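Local coordinates for gamma-glutamyl-gamma-aminobutyraldehyde dehydrogenase (Burkholderia cenocepacia, PDB 4LIH), which probably oxidises gamma-glutamyl-gamma-aminobutyraldehyde and related aldehydes to the corresponding acids with NAD(P)+ as a member of the aldehyde dehydrogenase family, at residues Gly349-Gly354 / Phe387-Thr392; Ala117-Gly122 / Tyr303-Met308; Leu284-Asp289 / Val438-Leu443; Ile426-Glu431 / Arg452-Thr457. All blocks are in the same frame, centred on the assembly; numbering follows the deposited sequence.

Followed from the N terminus, 117-122 is the first segment met and closes a long loop on 303-308 in interaction 2. Residues 284-289 lie inside that loop but wait for 438-443, so interactions 2 and 3 cross. Interaction 1, joining 349-354 to 387-392, nests within the span closed by interaction 3, and interaction 4, 426-431 on 452-457, crosses that span at its far end. Interactions 1 and 2 touch, Ala350 N lying 3.0 Å from Gly118 O, and tie the bend between helices 106-117 and 121-142 to the loop before helix 354-370. Interactions 3 and 4, centres about 19 Å apart, bind helix-strand junctions around strand 435-439 of the mixed sheet that includes strand 388-395.

Interaction 1 (Gly349-Gly354 / Phe387-Thr392); sequences GAIVDG and FYVEPT
The Phe387 ring lies against the backbone that starts helix 354-370, joining this helix to the start of strand 388-395 in the mixed sheet of the aldehyde dehydrogenase fold. One face of the ring takes Gly354 N and the carbonyl carbon of Asp353 over its centre, and both alpha carbons make CH-pi contacts, Gly354 CA at 4.0 Å from the centroid. With no side chain at Gly354, the flat ring can lie directly on the peptide. Phe387 CG stands anti to its carbonyl carbon (chi1 -51°), which carries the ring toward the helix start while Ile351 O remains at the ring edge.

The backbone beside the ring is joined by one hydrogen bond: Ile351 N donates to Phe387 O at 2.6 Å, 28° out of the carbonyl plane. Beyond it, Ile351 CG1 meets Val389 CG1 at 3.8 Å, two branched aliphatic chains crossing in the buried interior. Between Phe387 and Val389, Tyr388 brings CE1 to 3.7 Å from Ala350 CB, the small methyl fitting obliquely against the ring; its hydroxyl reaches on to Ile51 O.

Farther out, Asp353 is the N-cap of helix 354-370: OD1 accepts from Gln356 N, and OD2 forms a salt bridge with Lys203. A water bridges the two backbones, donating to Gly349 O at 2.9 Å and accepting from Val389 N at 3.1 Å.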
loop_
_atom_site.group_PDB
_atom_site.type_symbol
_atom_site.label_atom_id
_atom_site.label_comp_id
_atom_site.label_asym_id
_atom_site.label_seq_id
_atom_site.Cartn_x
_atom_site.Cartn_y
_atom_site.Cartn_z
ATOM N N GLY A 349 38.963 7.455 -15.640
ATOM C CA GLY A 349 39.035 8.090 -16.958
ATOM C C GLY A 349 39.399 9.562 -16.868
ATOM O O GLY A 349 40.190 9.950 -16.056
ATOM N N ALA A 350 38.815 10.359 -17.730
ATOM C CA ALA A 350 39.180 11.764 -17.915
ATOM C C ALA A 350 38.211 12.632 -17.170
ATOM O O ALA A 350 37.022 12.297 -17.092
ATOM C CB ALA A 350 39.154 12.117 -19.394
ATOM N N ILE A 351 38.711 13.753 -16.657
ATOM C CA ILE A 351 37.860 14.847 -16.147
ATOM C C ILE A 351 37.198 15.562 -17.315
ATOM O O ILE A 351 37.774 15.677 -18.403
ATOM C CB ILE A 351 38.691 15.819 -15.296
ATOM C CG1 ILE A 351 39.376 15.041 -14.165
ATOM C CG2 ILE A 351 37.823 16.961 -14.773
ATOM C CD1 ILE A 351 38.392 14.362 -13.192
ATOM N N VAL A 352 35.975 16.051 -17.126
ATOM C CA VAL A 352 35.137 16.377 -18.287
ATOM C C VAL A 352 35.700 17.478 -19.203
ATOM O O VAL A 352 35.574 17.380 -20.424
ATOM C CB VAL A 352 33.702 16.702 -17.879
ATOM C CG1 VAL A 352 33.618 18.080 -17.264
ATOM C CG2 VAL A 352 32.775 16.591 -19.090
ATOM N N ASP A 353 36.337 18.492 -18.618
ATOM C CA ASP A 353 37.017 19.553 -19.370
ATOM C C ASP A 353 38.068 20.288 -18.539
ATOM O O ASP A 353 38.261 20.010 -17.362
ATOM C CB ASP A 353 36.014 20.532 -20.034
ATOM C CG ASP A 353 35.113 21.276 -19.038
ATOM O OD1 ASP A 353 35.439 21.454 -17.851
ATOM O OD2 ASP A 353 34.053 21.756 -19.469
ATOM N N GLY A 354 38.763 21.240 -19.161
ATOM C CA GLY A 354 39.853 21.954 -18.470
ATOM C C GLY A 354 39.348 22.760 -17.298
ATOM O O GLY A 354 40.017 22.858 -16.271
ATOM N N PHE A 387 42.141 15.496 -20.031
ATOM C CA PHE A 387 42.116 16.073 -18.690
ATOM C C PHE A 387 42.104 14.976 -17.642
ATOM O O PHE A 387 41.148 14.264 -17.536
ATOM C CB PHE A 387 40.895 16.962 -18.587
ATOM C CG PHE A 387 40.805 17.941 -19.724
ATOM C CD1 PHE A 387 41.689 18.990 -19.778
ATOM C CD2 PHE A 387 39.919 17.756 -20.760
ATOM C CE1 PHE A 387 41.662 19.890 -20.830
ATOM C CE2 PHE A 387 39.870 18.637 -21.802
ATOM C CZ PHE A 387 40.742 19.693 -21.861
ATOM N N TYR A 388 43.206 14.851 -16.901
ATOM C CA TYR A 388 43.461 13.695 -16.026
ATOM C C TYR A 388 44.149 14.144 -14.728
ATOM O O TYR A 388 45.017 15.008 -14.759
ATOM C CB TYR A 388 44.348 12.680 -16.725
ATOM C CG TYR A 388 43.789 12.108 -18.010
ATOM C CD1 TYR A 388 42.928 11.010 -18.009
ATOM C CD2 TYR A 388 44.113 12.665 -19.210
ATOM C CE1 TYR A 388 42.419 10.495 -19.183
ATOM C CE2 TYR A 388 43.627 12.144 -20.404
ATOM C CZ TYR A 388 42.760 11.091 -20.391
ATOM O OH TYR A 388 42.294 10.580 -21.599
ATOM N N VAL A 389 43.731 13.562 -13.610
ATOM C CA VAL A 389 44.249 13.920 -12.278
ATOM C C VAL A 389 44.264 12.636 -11.475
ATOM O O VAL A 389 43.353 11.798 -11.580
ATOM C CB VAL A 389 43.448 15.094 -11.635
ATOM C CG1 VAL A 389 41.987 14.752 -11.454
ATOM C CG2 VAL A 389 44.060 15.552 -10.320
ATOM N N GLU A 390 45.326 12.451 -10.712
ATOM C CA GLU A 390 45.474 11.264 -9.883
ATOM C C GLU A 390 44.391 11.160 -8.795
ATOM O O GLU A 390 43.905 12.180 -8.304
ATOM C CB GLU A 390 46.834 11.242 -9.199
ATOM C CG GLU A 390 48.034 11.130 -10.112
ATOM C CD GLU A 390 49.344 11.452 -9.410
ATOM O OE1 GLU A 390 49.366 12.299 -8.487
ATOM O OE2 GLU A 390 50.349 10.802 -9.763
ATOM N N PRO A 391 44.058 9.922 -8.373
ATOM C CA PRO A 391 43.213 9.806 -7.164
ATOM C C PRO A 391 43.970 10.315 -5.943
ATOM O O PRO A 391 45.110 9.899 -5.697
ATOM C CB PRO A 391 42.938 8.311 -7.073
ATOM C CG PRO A 391 44.143 7.688 -7.704
ATOM C CD PRO A 391 44.561 8.612 -8.812
ATOM N N THR A 392 43.341 11.230 -5.199
ATOM C CA THR A 392 44.036 12.043 -4.205
ATOM C C THR A 392 43.371 11.924 -2.847
ATOM O O THR A 392 42.154 12.026 -2.751
ATOM C CB THR A 392 44.027 13.501 -4.662
ATOM O OG1 THR A 392 44.732 13.609 -5.923
ATOM C CG2 THR A 392 44.661 14.418 -3.663
HETATM O O HOH W 1 41.406 11.618 -14.060
#

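Interaction 2 (Ala117-Gly122 / Tyr303-Met308); sequences AGKPIG and YNMGEM
A chi1 of -66° sets Lys119 CG beside the backbone N, and further bends at chi3 and chi4 curl the chain back so that NZ meets Asn304. Met305 starts in the same way and folds at chi2 and chi3, swinging its methyl against the backbone of Gly118 and Lys119. The contact joins the bend between helices 106-117 and 121-142 to the loop after helix 290-302, within the aldehyde dehydrogenase fold.

Lys119 NZ donates to Asn304 OD1 at 3.0 Å, approaching from above the carbonyl plane, 40° out of it. The ammonium group is well suited to this buried place because it can serve several acceptors: it also reaches Asn176 O and forms a salt bridge with Asp128. Asn304 uses both ends of its amide, since ND2 donates to Glu307 O at 3.0 Å, with the acceptor nearly in the amide plane, and also to Asn176 O. Together these bonds hold the amide against rotation and present OD1 to the lysine.

Met305 supplies the apolar half. Its flexible thioether lets CE sit 3.6 Å from Gly118 O, while SD and Pro120 CD meet tip to tip at 3.9 Å. Gly118 takes the positive phi of 81° that ends helix 106-117, and Pro120 occupies the N-cap position of the next helix. Bridging the segments, a water lies 2.7 Å from Ala117 O and 2.5 Å from Glu307 OE2.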
loop_
_atom_site.group_PDB
_atom_site.type_symbol
_atom_site.label_atom_id
_atom_site.label_comp_id
_atom_site.label_asym_id
_atom_site.label_seq_id
_atom_site.Cartn_x
_atom_site.Cartn_y
_atom_site.Cartn_z
ATOM N N ALA A 117 32.031 12.000 -22.570
ATOM C CA ALA A 117 32.137 12.426 -21.164
ATOM C C ALA A 117 33.386 11.913 -20.449
ATOM O O ALA A 117 33.584 12.263 -19.301
ATOM C CB ALA A 117 30.894 11.985 -20.415
ATOM N N GLY A 118 34.191 11.080 -21.128
ATOM C CA GLY A 118 35.499 10.601 -20.617
ATOM C C GLY A 118 35.412 9.450 -19.638
ATOM O O GLY A 118 36.384 9.120 -18.965
ATOM N N LYS A 119 34.232 8.852 -19.556
ATOM C CA LYS A 119 33.927 7.766 -18.642
ATOM C C LYS A 119 34.445 6.404 -19.109
ATOM O O LYS A 119 34.177 6.016 -20.241
ATOM C CB LYS A 119 32.414 7.728 -18.499
ATOM C CG LYS A 119 31.832 8.966 -17.819
ATOM C CD LYS A 119 30.316 9.044 -18.081
ATOM C CE LYS A 119 29.543 7.863 -17.523
ATOM N NZ LYS A 119 29.190 8.019 -16.084
ATOM N N PRO A 120 35.170 5.659 -18.243
ATOM C CA PRO A 120 35.728 4.391 -18.716
ATOM C C PRO A 120 34.703 3.513 -19.492
ATOM O O PRO A 120 33.540 3.384 -19.073
ATOM C CB PRO A 120 36.171 3.713 -17.414
ATOM C CG PRO A 120 36.559 4.855 -16.510
ATOM C CD PRO A 120 35.514 5.920 -16.832
ATOM N N ILE A 121 35.152 2.866 -20.576
ATOM C CA ILE A 121 34.330 1.980 -21.354
ATOM C C ILE A 121 33.909 0.729 -20.549
ATOM O O ILE A 121 32.830 0.198 -20.775
ATOM C CB ILE A 121 35.031 1.612 -22.720
ATOM C CG1 ILE A 121 34.069 0.905 -23.695
ATOM C CG2 ILE A 121 36.274 0.790 -22.498
ATOM C CD1 ILE A 121 33.006 1.817 -24.305
ATOM N N GLY A 122 34.732 0.310 -19.589
ATOM C CA GLY A 122 34.399 -0.800 -18.702
ATOM C C GLY A 122 33.207 -0.408 -17.802
ATOM O O GLY A 122 32.439 -1.265 -17.346
ATOM N N TYR A 303 35.512 6.194 -8.284
ATOM C CA TYR A 303 34.602 5.765 -9.340
ATOM C C TYR A 303 34.010 6.967 -10.122
ATOM O O TYR A 303 33.569 7.940 -9.543
ATOM C CB TYR A 303 33.445 4.886 -8.810
ATOM C CG TYR A 303 32.585 4.427 -9.975
ATOM C CD1 TYR A 303 32.991 3.365 -10.746
ATOM C CD2 TYR A 303 31.407 5.059 -10.317
ATOM C CE1 TYR A 303 32.264 2.933 -11.828
ATOM C CE2 TYR A 303 30.666 4.624 -11.420
ATOM C CZ TYR A 303 31.142 3.549 -12.151
ATOM O OH TYR A 303 30.542 3.031 -13.238
ATOM N N ASN A 304 34.002 6.871 -11.442
ATOM C CA ASN A 304 33.603 7.993 -12.301
ATOM C C ASN A 304 34.357 9.275 -12.021
ATOM O O ASN A 304 33.832 10.372 -12.088
ATOM C CB ASN A 304 32.103 8.241 -12.171
ATOM C CG ASN A 304 31.510 8.781 -13.425
ATOM O OD1 ASN A 304 31.702 8.217 -14.479
ATOM N ND2 ASN A 304 30.799 9.893 -13.324
ATOM N N MET A 305 35.619 9.127 -11.661
ATOM C CA MET A 305 36.471 10.275 -11.382
ATOM C C MET A 305 36.009 11.193 -10.233
ATOM O O MET A 305 36.298 12.379 -10.252
ATOM C CB MET A 305 36.621 11.119 -12.659
ATOM C CG MET A 305 37.229 10.368 -13.846
ATOM S SD MET A 305 36.216 9.086 -14.691
ATOM C CE MET A 305 35.169 10.062 -15.763
ATOM N N GLY A 306 35.255 10.691 -9.274
ATOM C CA GLY A 306 34.746 11.547 -8.157
ATOM C C GLY A 306 33.624 12.463 -8.592
ATOM O O GLY A 306 33.141 13.260 -7.808
ATOM N N GLU A 307 33.215 12.323 -9.851
ATOM C CA GLU A 307 32.168 13.159 -10.470
ATOM C C GLU A 307 30.864 12.433 -10.214
ATOM O O GLU A 307 30.225 11.864 -11.087
ATOM C CB GLU A 307 32.373 13.382 -11.967
ATOM C CG GLU A 307 33.698 14.054 -12.317
ATOM C CD GLU A 307 34.083 14.036 -13.781
ATOM O OE1 GLU A 307 34.887 14.938 -14.163
ATOM O OE2 GLU A 307 33.629 13.167 -14.568
ATOM N N MET A 308 30.478 12.478 -8.975
ATOM C CA MET A 308 29.347 11.700 -8.480
ATOM C C MET A 308 28.758 12.548 -7.375
ATOM O O MET A 308 29.460 12.894 -6.411
ATOM C CB MET A 308 29.799 10.397 -7.872
ATOM C CG MET A 308 30.162 9.293 -8.835
ATOM S SD MET A 308 30.287 7.724 -7.933
ATOM C CE MET A 308 31.740 8.010 -6.924
HETATM O O HOH W 2 34.437 13.308 -16.927
HETATM O O HOH W 3 29.752 5.005 -14.732
#

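Interaction 3 (Leu284-Asp289 / Val438-Leu443); sequences LPDCPD and VWTSNL
Asp286 O is gripped twice by Ser441, whose hydroxyl OG donates at 2.8 Å in the carbonyl plane, on a lone pair, while its backbone N adds a weak bond at 3.0 Å. Serine suits the position because its short side chain, with OG between the backbone N and the carbonyl carbon (chi1 60°), turns back over the same acceptor that its own N-H faces. The Asp286 carboxylate meets the neighbouring residue: Thr440 OG1 donates to Asp286 OD1 at 2.6 Å on the syn side, 30° out of the carboxylate plane. The two side chains lie alongside each other. Thr440 OG1 in turn accepts from Asn442 N at 3.2 Å, forming an ST turn that shapes the chain just before a helix.

The type I turn from Leu284 to Cys287 brings Asp286 to these donors. At its start, Leu284 N donates to Trp439 O at 3.2 Å, a bond lying in the carbonyl plane, and Leu284 CD1 packs against Val438 CG2 at 3.8 Å. Cys287 SG lies 3.8 Å from Trp439 CB, obliquely beside the indole, whose NE1 donates to Asn281.

The parallel pair of strands 280-283 and 435-439 thus stays joined beyond its end in the mixed sheet. Helix 290-302 packs on Trp439, helix 443-452 covers Thr440 and Leu284, and Ser441 and Asn442 face a second subunit.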
loop_
_atom_site.group_PDB
_atom_site.type_symbol
_atom_site.label_atom_id
_atom_site.label_comp_id
_atom_site.label_asym_id
_atom_site.label_seq_id
_atom_site.Cartn_x
_atom_site.Cartn_y
_atom_site.Cartn_z
ATOM N N LEU A 284 33.868 2.231 11.581
ATOM C CA LEU A 284 34.051 1.936 12.971
ATOM C C LEU A 284 34.986 0.736 13.214
ATOM O O LEU A 284 35.158 -0.109 12.352
ATOM C CB LEU A 284 32.708 1.682 13.626
ATOM C CG LEU A 284 31.783 2.899 13.639
ATOM C CD1 LEU A 284 30.353 2.501 13.901
ATOM C CD2 LEU A 284 32.272 3.852 14.700
ATOM N N PRO A 285 35.563 0.650 14.425
ATOM C CA PRO A 285 36.528 -0.434 14.762
ATOM C C PRO A 285 36.001 -1.870 14.546
ATOM O O PRO A 285 36.765 -2.770 14.145
ATOM C CB PRO A 285 36.797 -0.190 16.237
ATOM C CG PRO A 285 36.570 1.277 16.424
ATOM C CD PRO A 285 35.380 1.579 15.548
ATOM N N ASP A 286 34.697 -2.078 14.770
ATOM C CA ASP A 286 34.117 -3.396 14.564
ATOM C C ASP A 286 33.572 -3.627 13.141
ATOM O O ASP A 286 32.772 -4.534 12.922
ATOM C CB ASP A 286 33.075 -3.700 15.634
ATOM C CG ASP A 286 31.856 -2.791 15.562
ATOM O OD1 ASP A 286 31.672 -2.024 14.599
ATOM O OD2 ASP A 286 31.090 -2.831 16.511
ATOM N N CYS A 287 34.006 -2.813 12.181
ATOM C CA CYS A 287 33.713 -3.041 10.754
ATOM C C CYS A 287 33.924 -4.515 10.413
ATOM O O CYS A 287 34.984 -5.049 10.756
ATOM C CB CYS A 287 34.658 -2.170 9.938
ATOM S SG CYS A 287 34.623 -2.367 8.161
ATOM N N PRO A 288 32.924 -5.189 9.773
ATOM C CA PRO A 288 33.078 -6.628 9.542
ATOM C C PRO A 288 34.277 -7.028 8.673
ATOM O O PRO A 288 34.869 -8.052 8.927
ATOM C CB PRO A 288 31.734 -7.065 8.903
ATOM C CG PRO A 288 31.051 -5.831 8.456
ATOM C CD PRO A 288 31.737 -4.634 9.084
ATOM N N ASP A 289 34.666 -6.212 7.697
ATOM C CA ASP A 289 35.722 -6.590 6.748
ATOM C C ASP A 289 36.430 -5.318 6.315
ATOM O O ASP A 289 35.923 -4.595 5.487
ATOM C CB ASP A 289 35.092 -7.315 5.563
ATOM C CG ASP A 289 36.102 -7.691 4.470
ATOM O OD1 ASP A 289 37.241 -7.187 4.446
ATOM O OD2 ASP A 289 35.715 -8.502 3.602
ATOM N N VAL A 438 27.634 3.801 7.088
ATOM C CA VAL A 438 28.274 3.377 8.318
ATOM C C VAL A 438 28.699 1.913 8.197
ATOM O O VAL A 438 27.994 1.104 7.582
ATOM C CB VAL A 438 27.409 3.608 9.594
ATOM C CG1 VAL A 438 26.048 2.906 9.507
ATOM C CG2 VAL A 438 28.223 3.256 10.819
ATOM N N TRP A 439 29.901 1.624 8.705
ATOM C CA TRP A 439 30.440 0.252 8.692
ATOM C C TRP A 439 30.621 -0.250 10.104
ATOM O O TRP A 439 31.464 0.276 10.851
ATOM C CB TRP A 439 31.781 0.160 7.960
ATOM C CG TRP A 439 31.717 0.573 6.505
ATOM C CD1 TRP A 439 31.503 1.833 6.035
ATOM C CD2 TRP A 439 31.795 -0.280 5.341
ATOM N NE1 TRP A 439 31.500 1.832 4.691
ATOM C CE2 TRP A 439 31.633 0.549 4.221
ATOM C CE3 TRP A 439 32.000 -1.654 5.148
ATOM C CZ2 TRP A 439 31.721 0.066 2.905
ATOM C CZ3 TRP A 439 32.043 -2.152 3.849
ATOM C CH2 TRP A 439 31.887 -1.290 2.737
ATOM N N THR A 440 29.877 -1.306 10.446
ATOM C CA THR A 440 29.869 -1.883 11.778
ATOM C C THR A 440 29.254 -3.276 11.727
ATOM O O THR A 440 28.331 -3.540 10.946
ATOM C CB THR A 440 29.095 -1.018 12.800
ATOM O OG1 THR A 440 29.178 -1.615 14.098
ATOM C CG2 THR A 440 27.597 -0.839 12.412
ATOM N N SER A 441 29.772 -4.167 12.583
ATOM C CA SER A 441 29.229 -5.502 12.719
ATOM C C SER A 441 28.084 -5.577 13.733
ATOM O O SER A 441 27.423 -6.608 13.832
ATOM C CB SER A 441 30.358 -6.498 13.096
ATOM O OG SER A 441 30.942 -6.107 14.327
ATOM N N ASN A 442 27.853 -4.500 14.482
ATOM C CA ASN A 442 26.966 -4.512 15.638
ATOM C C ASN A 442 25.552 -4.157 15.210
ATOM O O ASN A 442 25.351 -3.157 14.561
ATOM C CB ASN A 442 27.447 -3.513 16.691
ATOM C CG ASN A 442 26.637 -3.564 17.968
ATOM O OD1 ASN A 442 25.611 -2.906 18.101
ATOM N ND2 ASN A 442 27.094 -4.363 18.928
ATOM N N LEU A 443 24.597 -5.003 15.574
ATOM C CA LEU A 443 23.193 -4.834 15.198
ATOM C C LEU A 443 22.631 -3.505 15.631
ATOM O O LEU A 443 22.101 -2.741 14.806
ATOM C CB LEU A 443 22.371 -5.969 15.768
ATOM C CG LEU A 443 20.852 -5.822 15.645
ATOM C CD1 LEU A 443 20.461 -6.211 14.226
ATOM C CD2 LEU A 443 20.158 -6.681 16.727
#

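Interaction 4 (Ile426-Glu431 / Arg452-Thr457); sequences IANDTE and RLRAGT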
loop_
_atom_site.group_PDB
_atom_site.type_symbol
_atom_site.label_atom_id
_atom_site.label_comp_id
_atom_site.label_asym_id
_atom_site.label_seq_id
_atom_site.Cartn_x
_atom_site.Cartn_y
_atom_site.Cartn_z
ATOM N N ILE A 426 29.690 15.026 13.182
ATOM C CA ILE A 426 30.460 15.483 12.007
ATOM C C ILE A 426 29.710 15.147 10.692
ATOM O O ILE A 426 29.583 15.984 9.799
ATOM C CB ILE A 426 31.886 14.861 12.011
ATOM C CG1 ILE A 426 32.701 15.391 13.215
ATOM C CG2 ILE A 426 32.605 15.148 10.693
ATOM C CD1 ILE A 426 33.991 14.613 13.435
ATOM N N ALA A 427 29.186 13.923 10.611
ATOM C CA ALA A 427 28.478 13.466 9.422
ATOM C C ALA A 427 27.345 14.433 9.113
ATOM O O ALA A 427 27.246 14.897 7.983
ATOM C CB ALA A 427 27.939 12.072 9.620
ATOM N N ASN A 428 26.563 14.798 10.126
ATOM C CA ASN A 428 25.369 15.609 9.874
ATOM C C ASN A 428 25.662 17.107 9.800
ATOM O O ASN A 428 24.755 17.882 9.542
ATOM C CB ASN A 428 24.327 15.382 10.960
ATOM C CG ASN A 428 23.640 14.037 10.844
ATOM O OD1 ASN A 428 23.489 13.494 9.755
ATOM N ND2 ASN A 428 23.167 13.522 11.978
ATOM N N ASP A 429 26.893 17.515 10.095
ATOM C CA ASP A 429 27.245 18.951 10.166
ATOM C C ASP A 429 27.578 19.429 8.764
ATOM O O ASP A 429 28.750 19.625 8.412
ATOM C CB ASP A 429 28.427 19.194 11.081
ATOM C CG ASP A 429 28.709 20.691 11.344
ATOM O OD1 ASP A 429 27.860 21.586 11.067
ATOM O OD2 ASP A 429 29.806 20.944 11.876
ATOM N N THR A 430 26.536 19.610 7.980
ATOM C CA THR A 430 26.665 19.985 6.595
ATOM C C THR A 430 25.295 20.462 6.102
ATOM O O THR A 430 24.267 20.016 6.617
ATOM C CB THR A 430 27.201 18.812 5.736
ATOM O OG1 THR A 430 27.281 19.219 4.384
ATOM C CG2 THR A 430 26.329 17.592 5.830
ATOM N N GLU A 431 25.277 21.333 5.094
ATOM C CA GLU A 431 24.027 21.714 4.445
ATOM C C GLU A 431 23.570 20.677 3.423
ATOM O O GLU A 431 22.464 20.764 2.939
ATOM C CB GLU A 431 24.118 23.114 3.798
ATOM C CG GLU A 431 23.933 24.247 4.803
ATOM C CD GLU A 431 22.752 24.036 5.768
ATOM O OE1 GLU A 431 21.530 24.124 5.339
ATOM O OE2 GLU A 431 23.041 23.734 6.975
ATOM N N ARG A 452 19.996 7.907 12.498
ATOM C CA ARG A 452 20.419 9.231 12.867
ATOM C C ARG A 452 21.072 10.045 11.748
ATOM O O ARG A 452 21.141 11.248 11.884
ATOM C CB ARG A 452 21.370 9.153 14.064
ATOM C CG ARG A 452 20.635 8.776 15.303
ATOM C CD ARG A 452 21.558 8.278 16.371
ATOM N NE ARG A 452 22.499 9.266 16.884
ATOM C CZ ARG A 452 23.602 8.912 17.557
ATOM N NH1 ARG A 452 23.886 7.630 17.764
ATOM N NH2 ARG A 452 24.428 9.811 17.985
ATOM N N LEU A 453 21.570 9.406 10.695
ATOM C CA LEU A 453 22.216 10.108 9.575
ATOM C C LEU A 453 21.147 10.789 8.681
ATOM O O LEU A 453 20.230 10.140 8.180
ATOM C CB LEU A 453 23.094 9.130 8.750
ATOM C CG LEU A 453 24.241 8.536 9.608
ATOM C CD1 LEU A 453 24.967 7.356 8.961
ATOM C CD2 LEU A 453 25.262 9.597 9.998
ATOM N N ARG A 454 21.285 12.103 8.502
ATOM C CA ARG A 454 20.267 12.896 7.850
ATOM C C ARG A 454 20.544 12.928 6.355
ATOM O O ARG A 454 21.079 13.905 5.838
ATOM C CB ARG A 454 20.260 14.320 8.432
ATOM C CG ARG A 454 19.848 14.413 9.890
ATOM C CD ARG A 454 18.438 13.931 10.141
ATOM N NE ARG A 454 17.431 14.854 9.569
ATOM C CZ ARG A 454 16.111 14.758 9.787
ATOM N NH1 ARG A 454 15.609 13.803 10.561
ATOM N NH2 ARG A 454 15.280 15.647 9.246
ATOM N N ALA A 455 20.187 11.830 5.671
ATOM C CA ALA A 455 20.477 11.685 4.260
ATOM C C ALA A 455 19.452 10.788 3.603
ATOM O O ALA A 455 18.894 9.865 4.244
ATOM C CB ALA A 455 21.907 11.150 4.048
ATOM N N GLY A 456 19.253 10.999 2.316
ATOM C CA GLY A 456 18.210 10.264 1.554
ATOM C C GLY A 456 18.513 8.797 1.367
ATOM O O GLY A 456 17.587 7.967 1.311
ATOM N N THR A 457 19.808 8.465 1.221
ATOM C CA THR A 457 20.271 7.067 1.161
ATOM C C THR A 457 21.325 6.792 2.218
ATOM O O THR A 457 22.313 7.522 2.318
ATOM C CB THR A 457 20.845 6.708 -0.234
ATOM O OG1 THR A 457 19.910 7.007 -1.270
ATOM C CG2 THR A 457 21.252 5.225 -0.374
#
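Asn428 lays its amide against the backbone of Arg452-Arg454 and grips it with both ends. OD1 accepts from Arg454 N at 2.9 Å, with a nearly straight N-H...O angle of 169°, and ND2 donates to Arg452 O at 3.0 Å, with that oxygen close to the amide plane. An asparagine suits the place because it carries a donor and an acceptor on one flat group and can therefore bind a carbonyl and an N-H of one chain segment together. The paired bonds fix the rotation of the amide. With chi1 at -73°, its CG points away from the carbonyl carbon, sending the group from the last turn of helix 420-428 across to segment 452-457.

The aliphatic part of Arg454 adds to the contact: CB lies 3.6 Å from Asn428 OD1, and CG passes close by the amide. Bends at chi2 and chi3 then lead the guanidinium away, its plane about perpendicular to the amide, to Pro165 O of the fourth subunit. Beside the polar pair, Ala427 CB meets Leu453 CD2 at 3.7 Å; the small methyl lets the leucine branch come close to the helix.

The join ties the end of helix 420-428 to the exit of helix 443-452. Leu453 and Ala427 both pack on Ile282 of strand 280-283, Leu453 also on strand 435-439, while Thr457 continues the sheet into the fourth subunit.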